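Local structure of Glyco_hydro_cc domain-containing protein (6UB0) at residues V111-P116 and V141-P146; T175-Q180 and Y206-V211; L71-P76 and G107-S112; D152-V157 and L194-S199. The protein hydrolyses beta-1,3-glucan as a curdlan-specific exo-acting glucanase of glycoside hydrolase family GH128, holding laminaribiose in the -2 and -1 subsites in this crystal. All blocks are in the same frame, centred on the assembly; numbering follows the deposited sequence.

Contact 1 of 4, residues V111-P116 and V141-P146; sequences VSNGAP and VHWHGP. With GLC (alpha-D-glucopyranose), chain B.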
# COMPACT_ATOMS: atom_id res chain seq x y z
N VAL A 111 -7.95 0.56 1.94
CA VAL A 111 -9.06 1.56 1.89
C VAL A 111 -8.52 2.97 1.67
O VAL A 111 -7.45 3.29 2.14
CB VAL A 111 -9.97 1.44 3.11
CG1 VAL A 111 -10.71 0.12 2.99
CG2 VAL A 111 -9.22 1.54 4.42
N SER A 112 -9.41 3.84 1.20
CA SER A 112 -9.20 5.31 1.11
C SER A 112 -9.25 5.92 2.52
O SER A 112 -9.43 5.18 3.50
CB SER A 112 -10.17 5.98 0.14
OG SER A 112 -11.48 6.13 0.70
N ASN A 113 -9.03 7.21 2.59
CA ASN A 113 -9.15 8.00 3.85
C ASN A 113 -10.51 8.68 3.90
O ASN A 113 -10.62 9.62 4.71
CB ASN A 113 -8.00 8.98 4.03
CG ASN A 113 -7.97 10.11 3.03
OD1 ASN A 113 -7.69 9.93 1.84
ND2 ASN A 113 -8.19 11.33 3.53
N GLY A 114 -11.45 8.27 3.03
CA GLY A 114 -12.87 8.65 3.06
C GLY A 114 -13.47 8.36 4.42
O GLY A 114 -12.94 7.47 5.12
N ALA A 115 -14.50 9.12 4.83
CA ALA A 115 -15.16 8.98 6.14
C ALA A 115 -16.12 7.81 6.09
O ALA A 115 -16.75 7.54 5.06
CB ALA A 115 -15.89 10.25 6.50
N PRO A 116 -16.34 7.15 7.24
CA PRO A 116 -17.38 6.12 7.33
C PRO A 116 -18.60 6.55 6.53
O PRO A 116 -19.03 7.70 6.62
CB PRO A 116 -17.60 6.05 8.84
CG PRO A 116 -16.23 6.31 9.40
CD PRO A 116 -15.65 7.39 8.51
N VAL A 141 -3.63 0.76 3.91
CA VAL A 141 -4.47 2.00 3.88
C VAL A 141 -3.85 3.08 2.98
O VAL A 141 -2.63 3.05 2.69
CB VAL A 141 -4.62 2.57 5.30
CG1 VAL A 141 -5.24 1.53 6.26
CG2 VAL A 141 -3.29 3.13 5.79
N HIS A 142 -4.66 4.05 2.59
CA HIS A 142 -4.25 5.16 1.71
C HIS A 142 -4.66 6.50 2.31
O HIS A 142 -5.79 6.53 2.78
CB HIS A 142 -5.00 5.12 0.43
CG HIS A 142 -4.69 3.98 -0.46
ND1 HIS A 142 -5.40 3.76 -1.56
CD2 HIS A 142 -3.76 3.01 -0.37
CE1 HIS A 142 -4.90 2.74 -2.22
NE2 HIS A 142 -3.89 2.23 -1.50
N TRP A 143 -3.86 7.58 2.18
CA TRP A 143 -4.26 8.94 2.60
C TRP A 143 -3.85 9.96 1.52
O TRP A 143 -2.64 9.98 1.19
CB TRP A 143 -3.70 9.27 3.98
CG TRP A 143 -4.21 10.59 4.46
CD1 TRP A 143 -5.38 10.83 5.13
CD2 TRP A 143 -3.64 11.86 4.18
NE1 TRP A 143 -5.51 12.17 5.37
CE2 TRP A 143 -4.46 12.84 4.79
CE3 TRP A 143 -2.50 12.28 3.50
CZ2 TRP A 143 -4.15 14.19 4.75
CZ3 TRP A 143 -2.18 13.62 3.47
CH2 TRP A 143 -3.01 14.57 4.07
N HIS A 144 -4.81 10.66 0.91
CA HIS A 144 -4.58 11.79 -0.02
C HIS A 144 -5.27 13.03 0.57
O HIS A 144 -6.37 12.92 1.10
CB HIS A 144 -5.13 11.54 -1.41
CG HIS A 144 -4.54 10.36 -2.11
ND1 HIS A 144 -3.81 10.49 -3.29
CD2 HIS A 144 -4.60 9.04 -1.84
CE1 HIS A 144 -3.42 9.31 -3.70
NE2 HIS A 144 -3.88 8.41 -2.82
N GLY A 145 -4.62 14.17 0.46
CA GLY A 145 -5.15 15.39 1.06
C GLY A 145 -4.13 16.50 0.92
O GLY A 145 -2.96 16.24 0.62
N PRO A 146 -4.58 17.76 1.07
CA PRO A 146 -3.64 18.87 1.06
C PRO A 146 -2.37 18.53 2.03
O PRO A 146 -2.64 17.87 2.97
CB PRO A 146 -4.53 20.06 1.47
CG PRO A 146 -5.90 19.66 1.00
CD PRO A 146 -5.97 18.18 1.28
C1 GLC B . -6.18 6.40 -5.42
C2 GLC B . -6.28 5.17 -6.34
C3 GLC B . -5.78 5.51 -7.75
C4 GLC B . -6.50 6.80 -8.25
C5 GLC B . -6.44 7.91 -7.24
C6 GLC B . -7.14 9.22 -7.65
O1 GLC B . -4.85 6.92 -5.29
O2 GLC B . -5.55 3.99 -5.93
O3 GLC B . -6.01 4.39 -8.60
O4 GLC B . -5.82 7.27 -9.36
O5 GLC B . -7.01 7.42 -6.03
O6 GLC B . -8.24 8.83 -8.43
O HOH W 1 -8.28 14.38 2.23

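Contact 2 of 4, residues T175-Q180 and Y206-V211; sequences TEFEGQ and YASFFV. With GLC (alpha-D-glucopyranose), chain B; BGC (beta-D-glucopyranose), chain C.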
# COMPACT_ATOMS: atom_id res chain seq x y z
N THR A 175 0.12 2.18 1.84
CA THR A 175 0.58 1.84 0.46
C THR A 175 0.40 3.03 -0.48
O THR A 175 0.88 2.96 -1.58
CB THR A 175 -0.07 0.55 -0.06
OG1 THR A 175 -1.48 0.61 0.06
CG2 THR A 175 0.32 -0.69 0.73
N GLU A 176 -0.34 4.07 -0.05
CA GLU A 176 -0.43 5.35 -0.78
C GLU A 176 -0.51 6.47 0.26
O GLU A 176 -1.42 6.45 1.06
CB GLU A 176 -1.68 5.50 -1.62
CG GLU A 176 -1.77 4.63 -2.85
CD GLU A 176 -3.02 4.80 -3.69
OE1 GLU A 176 -3.79 5.75 -3.43
OE2 GLU A 176 -3.27 3.95 -4.55
N PHE A 177 0.36 7.47 0.16
CA PHE A 177 0.03 8.79 0.76
C PHE A 177 0.53 9.92 -0.15
O PHE A 177 1.57 9.77 -0.78
CB PHE A 177 0.58 8.82 2.17
CG PHE A 177 2.08 8.73 2.23
CD1 PHE A 177 2.85 9.88 2.18
CD2 PHE A 177 2.71 7.51 2.34
CE1 PHE A 177 4.24 9.79 2.20
CE2 PHE A 177 4.08 7.44 2.41
CZ PHE A 177 4.84 8.59 2.38
N GLU A 178 -0.22 11.03 -0.19
CA GLU A 178 0.09 12.15 -1.10
C GLU A 178 -0.31 13.45 -0.41
O GLU A 178 -1.51 13.61 -0.17
CB GLU A 178 -0.65 11.92 -2.42
CG GLU A 178 -0.56 13.09 -3.35
CD GLU A 178 -1.34 12.98 -4.64
OE1 GLU A 178 -2.48 12.41 -4.63
OE2 GLU A 178 -0.79 13.49 -5.65
N GLY A 179 0.67 14.29 -0.06
CA GLY A 179 0.46 15.68 0.40
C GLY A 179 0.48 16.67 -0.76
O GLY A 179 1.61 16.95 -1.28
N GLN A 180 -0.69 17.17 -1.16
CA GLN A 180 -0.91 17.81 -2.49
C GLN A 180 -0.54 19.29 -2.44
O GLN A 180 -0.43 19.82 -1.32
CB GLN A 180 -2.36 17.69 -2.96
CG GLN A 180 -2.66 16.36 -3.62
CD GLN A 180 -4.07 15.93 -3.33
OE1 GLN A 180 -4.81 16.62 -2.62
NE2 GLN A 180 -4.45 14.79 -3.90
N TYR A 206 5.66 1.64 3.81
CA TYR A 206 4.85 2.74 3.20
C TYR A 206 5.39 3.08 1.80
O TYR A 206 6.57 2.75 1.53
CB TYR A 206 4.76 3.95 4.12
CG TYR A 206 6.09 4.59 4.40
CD1 TYR A 206 6.70 5.41 3.47
CD2 TYR A 206 6.80 4.28 5.56
CE1 TYR A 206 7.95 5.94 3.70
CE2 TYR A 206 8.04 4.83 5.81
CZ TYR A 206 8.64 5.62 4.84
OH TYR A 206 9.88 6.13 5.07
N ALA A 207 4.60 3.83 1.03
CA ALA A 207 4.93 4.33 -0.32
C ALA A 207 4.23 5.66 -0.57
O ALA A 207 2.97 5.74 -0.54
CB ALA A 207 4.54 3.34 -1.37
N SER A 208 5.00 6.69 -0.82
CA SER A 208 4.44 7.96 -1.30
C SER A 208 3.87 7.74 -2.68
O SER A 208 4.38 6.85 -3.42
CB SER A 208 5.45 9.07 -1.33
OG SER A 208 4.85 10.24 -0.80
N PHE A 209 2.83 8.51 -3.00
CA PHE A 209 2.06 8.33 -4.24
C PHE A 209 2.50 9.39 -5.27
O PHE A 209 2.17 10.53 -5.11
CB PHE A 209 0.56 8.43 -3.94
CG PHE A 209 -0.32 8.31 -5.14
CD1 PHE A 209 -0.74 7.07 -5.63
CD2 PHE A 209 -0.76 9.45 -5.81
CE1 PHE A 209 -1.58 6.98 -6.71
CE2 PHE A 209 -1.58 9.34 -6.92
CZ PHE A 209 -2.01 8.12 -7.37
N PHE A 210 3.20 9.04 -6.34
CA PHE A 210 3.88 7.77 -6.60
C PHE A 210 5.07 8.05 -7.54
O PHE A 210 5.24 9.21 -7.99
CB PHE A 210 2.96 6.75 -7.24
CG PHE A 210 2.31 7.04 -8.60
CD1 PHE A 210 1.55 8.16 -8.83
CD2 PHE A 210 2.46 6.11 -9.61
CE1 PHE A 210 0.96 8.36 -10.06
CE2 PHE A 210 1.86 6.31 -10.85
CZ PHE A 210 1.11 7.43 -11.05
N VAL A 211 5.85 7.02 -7.84
CA VAL A 211 7.13 7.14 -8.61
C VAL A 211 6.86 7.95 -9.89
O VAL A 211 7.58 8.92 -10.20
CB VAL A 211 7.69 5.74 -8.92
CG1 VAL A 211 8.65 5.77 -10.10
CG2 VAL A 211 8.28 5.12 -7.67
C1 GLC B . -6.18 6.40 -5.42
C2 GLC B . -6.28 5.17 -6.34
C3 GLC B . -5.78 5.51 -7.75
C4 GLC B . -6.50 6.80 -8.25
C5 GLC B . -6.44 7.91 -7.24
C6 GLC B . -7.14 9.22 -7.65
O1 GLC B . -4.85 6.92 -5.29
O2 GLC B . -5.55 3.99 -5.93
O3 GLC B . -6.01 4.39 -8.60
O4 GLC B . -5.82 7.27 -9.36
O5 GLC B . -7.01 7.42 -6.03
O6 GLC B . -8.24 8.83 -8.43
C2 BGC C . -5.29 2.67 -10.07
C3 BGC C . -4.16 1.83 -10.58
C4 BGC C . -3.09 2.80 -11.06
C5 BGC C . -2.71 3.77 -9.92
C6 BGC C . -1.72 4.91 -10.19
C1 BGC C . -4.87 3.66 -9.02
O2 BGC C . -6.20 1.74 -9.48
O3 BGC C . -4.57 0.84 -11.57
O4 BGC C . -2.05 1.94 -11.51
O5 BGC C . -3.82 4.54 -9.46
O6 BGC C . -2.17 5.59 -11.39
O HOH W 2 1.73 5.08 -3.62

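Contact 3 of 4, residues L71-P76 and G107-S112; sequences LAFNEP and GSPAVS. With GLC (alpha-D-glucopyranose), chain B.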
# COMPACT_ATOMS: atom_id res chain seq x y z
N LEU A 71 -0.63 -8.39 -1.65
CA LEU A 71 -1.66 -7.34 -1.32
C LEU A 71 -3.02 -7.68 -1.95
O LEU A 71 -3.07 -8.13 -3.12
CB LEU A 71 -1.26 -5.96 -1.85
CG LEU A 71 -0.06 -5.31 -1.19
CD1 LEU A 71 0.57 -4.30 -2.13
CD2 LEU A 71 -0.37 -4.69 0.17
N ALA A 72 -4.08 -7.30 -1.24
CA ALA A 72 -5.46 -7.53 -1.71
C ALA A 72 -6.01 -6.25 -2.36
O ALA A 72 -5.21 -5.35 -2.67
CB ALA A 72 -6.31 -7.98 -0.56
N PHE A 73 -7.34 -6.17 -2.50
CA PHE A 73 -8.04 -5.27 -3.44
C PHE A 73 -7.67 -3.80 -3.17
O PHE A 73 -7.42 -3.37 -2.04
CB PHE A 73 -9.54 -5.56 -3.36
CG PHE A 73 -9.83 -7.01 -3.02
CD1 PHE A 73 -9.47 -8.03 -3.89
CD2 PHE A 73 -10.47 -7.36 -1.83
CE1 PHE A 73 -9.73 -9.37 -3.61
CE2 PHE A 73 -10.74 -8.71 -1.54
CZ PHE A 73 -10.34 -9.70 -2.41
N ASN A 74 -7.65 -3.04 -4.25
CA ASN A 74 -7.38 -1.57 -4.22
C ASN A 74 -8.66 -0.76 -3.99
O ASN A 74 -9.39 -0.54 -4.96
CB ASN A 74 -6.74 -1.12 -5.50
CG ASN A 74 -6.08 0.22 -5.31
OD1 ASN A 74 -5.20 0.36 -4.48
ND2 ASN A 74 -6.59 1.21 -6.01
N GLU A 75 -8.81 -0.19 -2.82
CA GLU A 75 -9.94 0.79 -2.59
C GLU A 75 -11.27 0.14 -2.97
O GLU A 75 -12.04 0.62 -3.83
CB GLU A 75 -9.70 2.13 -3.30
CG GLU A 75 -8.63 2.97 -2.61
CD GLU A 75 -8.47 4.39 -3.10
OE1 GLU A 75 -9.30 4.79 -3.97
OE2 GLU A 75 -7.57 5.09 -2.52
N PRO A 76 -11.63 -0.98 -2.28
CA PRO A 76 -12.95 -1.57 -2.49
C PRO A 76 -14.08 -0.59 -2.08
O PRO A 76 -15.20 -0.69 -2.58
CB PRO A 76 -12.87 -2.84 -1.62
CG PRO A 76 -11.88 -2.48 -0.52
CD PRO A 76 -10.84 -1.67 -1.25
N GLY A 107 -1.76 -8.87 2.96
CA GLY A 107 -2.16 -7.50 3.27
C GLY A 107 -3.63 -7.30 2.96
O GLY A 107 -4.10 -7.80 1.96
N SER A 108 -4.35 -6.65 3.85
CA SER A 108 -5.79 -6.42 3.65
C SER A 108 -6.06 -5.66 2.34
O SER A 108 -5.17 -5.04 1.74
CB SER A 108 -6.34 -5.64 4.78
OG SER A 108 -6.11 -4.28 4.53
N PRO A 109 -7.32 -5.64 1.88
CA PRO A 109 -7.70 -4.64 0.88
C PRO A 109 -7.30 -3.29 1.47
O PRO A 109 -7.35 -3.06 2.69
CB PRO A 109 -9.21 -4.83 0.75
CG PRO A 109 -9.44 -6.23 1.30
CD PRO A 109 -8.50 -6.31 2.47
N ALA A 110 -6.92 -2.37 0.58
CA ALA A 110 -6.39 -1.04 0.94
C ALA A 110 -7.53 -0.01 0.83
O ALA A 110 -8.08 0.10 -0.26
CB ALA A 110 -5.28 -0.61 0.00
N VAL A 111 -7.95 0.56 1.94
CA VAL A 111 -9.06 1.56 1.89
C VAL A 111 -8.52 2.97 1.67
O VAL A 111 -7.45 3.29 2.14
CB VAL A 111 -9.97 1.44 3.11
CG1 VAL A 111 -10.71 0.12 2.99
CG2 VAL A 111 -9.22 1.54 4.42
N SER A 112 -9.41 3.84 1.20
CA SER A 112 -9.20 5.31 1.11
C SER A 112 -9.25 5.92 2.52
O SER A 112 -9.43 5.18 3.50
CB SER A 112 -10.17 5.98 0.14
OG SER A 112 -11.48 6.13 0.70
C1 GLC B . -6.18 6.40 -5.42
C2 GLC B . -6.28 5.17 -6.34
C3 GLC B . -5.78 5.51 -7.75
C4 GLC B . -6.50 6.80 -8.25
C5 GLC B . -6.44 7.91 -7.24
C6 GLC B . -7.14 9.22 -7.65
O1 GLC B . -4.85 6.92 -5.29
O2 GLC B . -5.55 3.99 -5.93
O3 GLC B . -6.01 4.39 -8.60
O4 GLC B . -5.82 7.27 -9.36
O5 GLC B . -7.01 7.42 -6.03
O6 GLC B . -8.24 8.83 -8.43
O HOH W 3 -3.96 -3.94 -0.55

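Contact 4 of 4, residues D152-V157 and L194-S199; sequences DFKRYV and LPWLDS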
# COMPACT_ATOMS: atom_id res chain seq x y z
N ASP A 152 -4.16 15.29 10.14
CA ASP A 152 -5.24 14.36 9.75
C ASP A 152 -4.55 13.09 9.21
O ASP A 152 -5.01 11.98 9.55
CB ASP A 152 -6.22 14.99 8.77
CG ASP A 152 -7.19 14.01 8.16
OD1 ASP A 152 -7.99 13.41 8.92
OD2 ASP A 152 -7.16 13.85 6.92
N PHE A 153 -3.46 13.26 8.47
CA PHE A 153 -2.64 12.12 7.98
C PHE A 153 -2.39 11.18 9.18
O PHE A 153 -2.84 10.03 9.17
CB PHE A 153 -1.36 12.56 7.26
CG PHE A 153 -0.48 11.39 6.90
CD1 PHE A 153 -0.80 10.55 5.84
CD2 PHE A 153 0.62 11.08 7.68
CE1 PHE A 153 0.01 9.45 5.54
CE2 PHE A 153 1.41 9.98 7.39
CZ PHE A 153 1.11 9.17 6.31
N LYS A 154 -1.78 11.70 10.23
CA LYS A 154 -1.22 10.92 11.36
C LYS A 154 -2.33 10.25 12.17
O LYS A 154 -2.11 9.15 12.69
CB LYS A 154 -0.37 11.87 12.21
CG LYS A 154 0.73 12.55 11.42
CD LYS A 154 1.55 13.55 12.22
CE LYS A 154 2.78 12.94 12.85
NZ LYS A 154 3.70 13.97 13.37
N ARG A 155 -3.47 10.94 12.33
CA ARG A 155 -4.65 10.49 13.10
C ARG A 155 -5.18 9.25 12.40
O ARG A 155 -5.36 8.16 13.04
CB ARG A 155 -5.64 11.68 13.12
CG ARG A 155 -7.03 11.41 13.68
CD ARG A 155 -7.93 10.52 12.81
NE ARG A 155 -8.21 11.02 11.46
CZ ARG A 155 -8.97 10.40 10.54
NH1 ARG A 155 -9.51 9.22 10.79
NH2 ARG A 155 -9.16 10.95 9.35
N TYR A 156 -5.39 9.42 11.09
CA TYR A 156 -5.88 8.38 10.17
C TYR A 156 -5.02 7.13 10.34
O TYR A 156 -5.53 6.03 10.47
CB TYR A 156 -5.89 8.90 8.72
CG TYR A 156 -6.25 7.82 7.74
CD1 TYR A 156 -7.56 7.46 7.53
CD2 TYR A 156 -5.28 7.14 7.02
CE1 TYR A 156 -7.91 6.45 6.65
CE2 TYR A 156 -5.61 6.11 6.15
CZ TYR A 156 -6.93 5.76 5.96
OH TYR A 156 -7.24 4.80 5.06
N VAL A 157 -3.70 7.30 10.28
CA VAL A 157 -2.74 6.15 10.30
C VAL A 157 -2.84 5.45 11.66
O VAL A 157 -2.91 4.18 11.71
CB VAL A 157 -1.31 6.61 9.99
CG1 VAL A 157 -0.34 5.45 10.09
CG2 VAL A 157 -1.21 7.25 8.61
N LEU A 194 7.83 11.49 6.87
CA LEU A 194 8.78 10.35 6.64
C LEU A 194 9.45 9.90 7.94
O LEU A 194 9.51 8.70 8.26
CB LEU A 194 9.79 10.71 5.55
CG LEU A 194 9.28 10.66 4.11
CD1 LEU A 194 10.37 10.89 3.08
CD2 LEU A 194 8.56 9.34 3.83
N PRO A 195 9.99 10.81 8.78
CA PRO A 195 10.56 10.40 10.06
C PRO A 195 9.50 9.72 10.96
O PRO A 195 9.77 8.68 11.53
CB PRO A 195 11.07 11.71 10.68
CG PRO A 195 11.09 12.73 9.55
CD PRO A 195 10.05 12.27 8.55
N TRP A 196 8.30 10.29 11.00
CA TRP A 196 7.17 9.82 11.85
C TRP A 196 6.78 8.39 11.44
O TRP A 196 6.65 7.46 12.32
CB TRP A 196 6.00 10.81 11.69
CG TRP A 196 4.86 10.50 12.61
CD1 TRP A 196 4.79 10.85 13.92
CD2 TRP A 196 3.68 9.74 12.32
NE1 TRP A 196 3.64 10.35 14.48
CE2 TRP A 196 2.93 9.68 13.51
CE3 TRP A 196 3.17 9.11 11.17
CZ2 TRP A 196 1.71 9.02 13.59
CZ3 TRP A 196 1.98 8.45 11.26
CH2 TRP A 196 1.25 8.41 12.45
N LEU A 197 6.65 8.19 10.12
CA LEU A 197 6.35 6.84 9.56
C LEU A 197 7.51 5.92 9.92
O LEU A 197 7.25 4.77 10.32
CB LEU A 197 6.09 6.96 8.05
CG LEU A 197 4.81 7.71 7.68
CD1 LEU A 197 4.83 8.22 6.24
CD2 LEU A 197 3.59 6.83 7.90
N ASP A 198 8.75 6.39 9.79
CA ASP A 198 9.95 5.51 9.95
C ASP A 198 10.08 5.00 11.42
O ASP A 198 10.53 3.84 11.64
CB ASP A 198 11.19 6.27 9.48
CG ASP A 198 11.35 6.19 7.98
OD1 ASP A 198 10.72 5.26 7.37
OD2 ASP A 198 12.05 7.05 7.41
N SER A 199 9.68 5.79 12.40
CA SER A 199 9.79 5.41 13.84
C SER A 199 8.46 4.85 14.36
O SER A 199 8.50 4.13 15.39
CB SER A 199 10.27 6.56 14.64
OG SER A 199 9.55 7.71 14.25

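Contact 1 of 4, residues V111-P116 and V141-P146
The amide of Asn113 and the indole of Trp143 lean on each other at 49° between planes, Asn113 ND2 coming 3.3 Å from Trp143 CD1 in an oblique approach. One face of the indole carries the backbone N of the nearby Gly145, off toward the rim, and its NE1 is held by Asp152 on helix 150-166. The His142 ring is approached obliquely by Val111 O.

Asn113 has its CG wedged between its own N and carbonyl carbon (chi1 67°), which swings the amide across to the backbone of the next strand. There Asn113 OD1 accepts from His144 N at 3.1 Å; the bond is nearly straight (170°), although the donor sits well above the carbonyl plane. Asn113 ND2 turns back to His144 O in a weak bond of 3.4 Å, and a water that donates to His144 O at 2.7 Å also receives a weak bond from Asn113 ND2. The amide thus takes over where main-chain pairing ends: just before it, His142 N still bonds to Val111 O at 2.9 Å, and the CG2 of Val111 meets CG1 of Val141 at 4.4 Å on the side facing the helices.

His142 and His144 point the other way. Glu75 holds His142, while Glu178 and Glu176 grip the two nitrogens of His144, whose NE2 comes 3.0 Å from GLC O1. Neighbouring parallel strands with helices behind and sugar-lining side chains at their C-terminal ends fit the pocket of a TIM-barrel glycosidase.

Contact 2 of 4, residues T175-Q180 and Y206-V211
With CG set between its own N and carbonyl carbon (chi1 64°), Phe177 lays its ring against the neighbouring strand, while Phe209, its CG swung opposite its backbone N (chi1 178°), brings a second ring between Glu176 and Glu178. The Phe177 ring takes Ser208 CA over one face, 3.8 Å from the centroid. Tyr206 CD1 comes to its edge, 3.5 Å from Phe177 CE2. Leu197 of helix 183-199 touches the same phenyl group, so this side belongs to the layer between strands and helices.

The main chains are joined by two backbone bonds: Phe177 N bonds to Ala207 O at 3.2 Å, and Phe177 O receives Phe209 N at 2.8 Å, with Ser208 OG adding a weak bond to that same oxygen. These are the last two strands of the (beta/alpha)8 barrel, joined by helix 183-199 in a beta-alpha-beta crossover. A cis peptide follows Phe209, as the non-proline cis bond after the eighth strand does in many glycosidases of clan GH-A.

On the pocket side Glu176, extended beyond CG, runs beside Phe209, the two pointing the same way, and Glu176 CD lies 3.8 Å from Phe209 CD1. Glu176 OE2 receives the O2 hydroxyl of GLC at 2.7 Å and also holds Trp29 NE1; the approach of Glu176 OE1 to GLC O1 is modelled so short that its length is doubtful. Glu178, paired with His144, flanks the other ortho carbon of the ring, Glu178 OE1 lying 3.6 Å from Phe209 CD2. Phe210 turns one face to C6 of BGC, the sugar in the -2 subsite.

Contact 3 of 4, residues L71-P76 and G107-S112
Leu71 and Gly107 run parallel as bridge partners, after which the chain 71-76 leaves regular strand geometry but keeps its grip: Ala72 N reaches Gly107 O in a weak bond, Ala110 N meets Phe73 O at 2.8 Å, and Glu75 N bonds to Ala110 O at 2.7 Å. A water donating to both Ala72 O and Ser108 O joins the two chains nearer the Leu71-Gly107 bridge.

Pro109 is the apolar centre of the contact. The side chains of Pro109 and Phe73 lie side by side, pointing the same way, with Pro109 CG 3.5 Å from Phe73 CD2. The Pro76 ring crosses Pro109 at about a right angle, with Pro76 CG 3.8 Å from Pro109 CB, and Ala72 CB also packs on Pro109. Phe126 of helix 119-130 also meets Pro109, which places this apolar group on the helix side of the barrel wall.

On the inner side, an Asn-Glu pair leaves the end of the strand, as in the TIM-barrel hydrolases of clan GH-A, where the asparagine commonly reads O2 of the -1 sugar. That is what happens here: Asn74 CG lies anti to the backbone N (chi1 -162°), and Asn74 ND2 donates to GLC O2 at 3.0 Å in a nearly straight line (171°), while Gln81 OE1 takes another bond from ND2. Glu75, its chain extended beyond CG, brings OE2 to 3.5 Å from GLC C1. His142 ND1 bonds to that oxygen and so helps to position it, and Ser112 CB packs 3.8 Å from the same Glu75 OE2.

Contact 4 of 4, residues D152-V157 and L194-S199
Aromatic and charged groups meet where Lys154 lies over one face of the Trp196 indole. Lys154 NZ sits 3.8 Å from the centroid of the five-membered ring of Trp196, a cation-pi contact, and Glu192 also holds the ammonium in a salt bridge. Lys154 CE is modelled doubtfully close to the indole, which leaves the exact cation-pi geometry uncertain.

The apolar contacts lie deeper. Val157 CG1 comes to the edge of the same indole, 4.0 Å from Trp196 CZ3, the two side chains sliding past each other in opposite directions. Phe153 and Leu197 approach from opposite directions, and Leu197 CD2 meets the edge of the phenyl ring 3.8 Å from Phe153 CZ; Phe153 CE2 also touches Trp196 CZ3.

No hydrogen bond joins the two segments; within them, Arg155 NH2 reaches Asp152 OD1 at 2.8 Å in a salt bridge, and Ser199 OG bonds back to Pro195 O.

The axes of the two segments pass 11.8 Å apart at 15°; the helices, neighbours on the outside of the barrel, meet through side chains. Their seam is therefore greasy toward the strands and, at the partly exposed lysine and tryptophan, probably steadied by charge.

Overall arrangement
All four contacts belong to one (beta/alpha)8 barrel. Contacts 1, 2 and 3 join neighbouring strand ends and all reach the bound glucose; contact 4 links two outer helices and carries no sugar. Contacts 1 and 3 share Val111 and Ser112, so the chain after strand 105-111 is gripped on both flanks. Contact 3 is wholly buried, while contacts 1, 2 and 4 also include partly exposed residues. The strand contacts combine main-chain bonds, apolar packing on the helix side and polar groups at the sugar, against apolar and cation-pi contacts between the helices. Tyr156 OH to Ser112 O ties contact 4 to contacts 1 and 3, and Tyr206 OH to Asp198 OD1 ties it to contact 2.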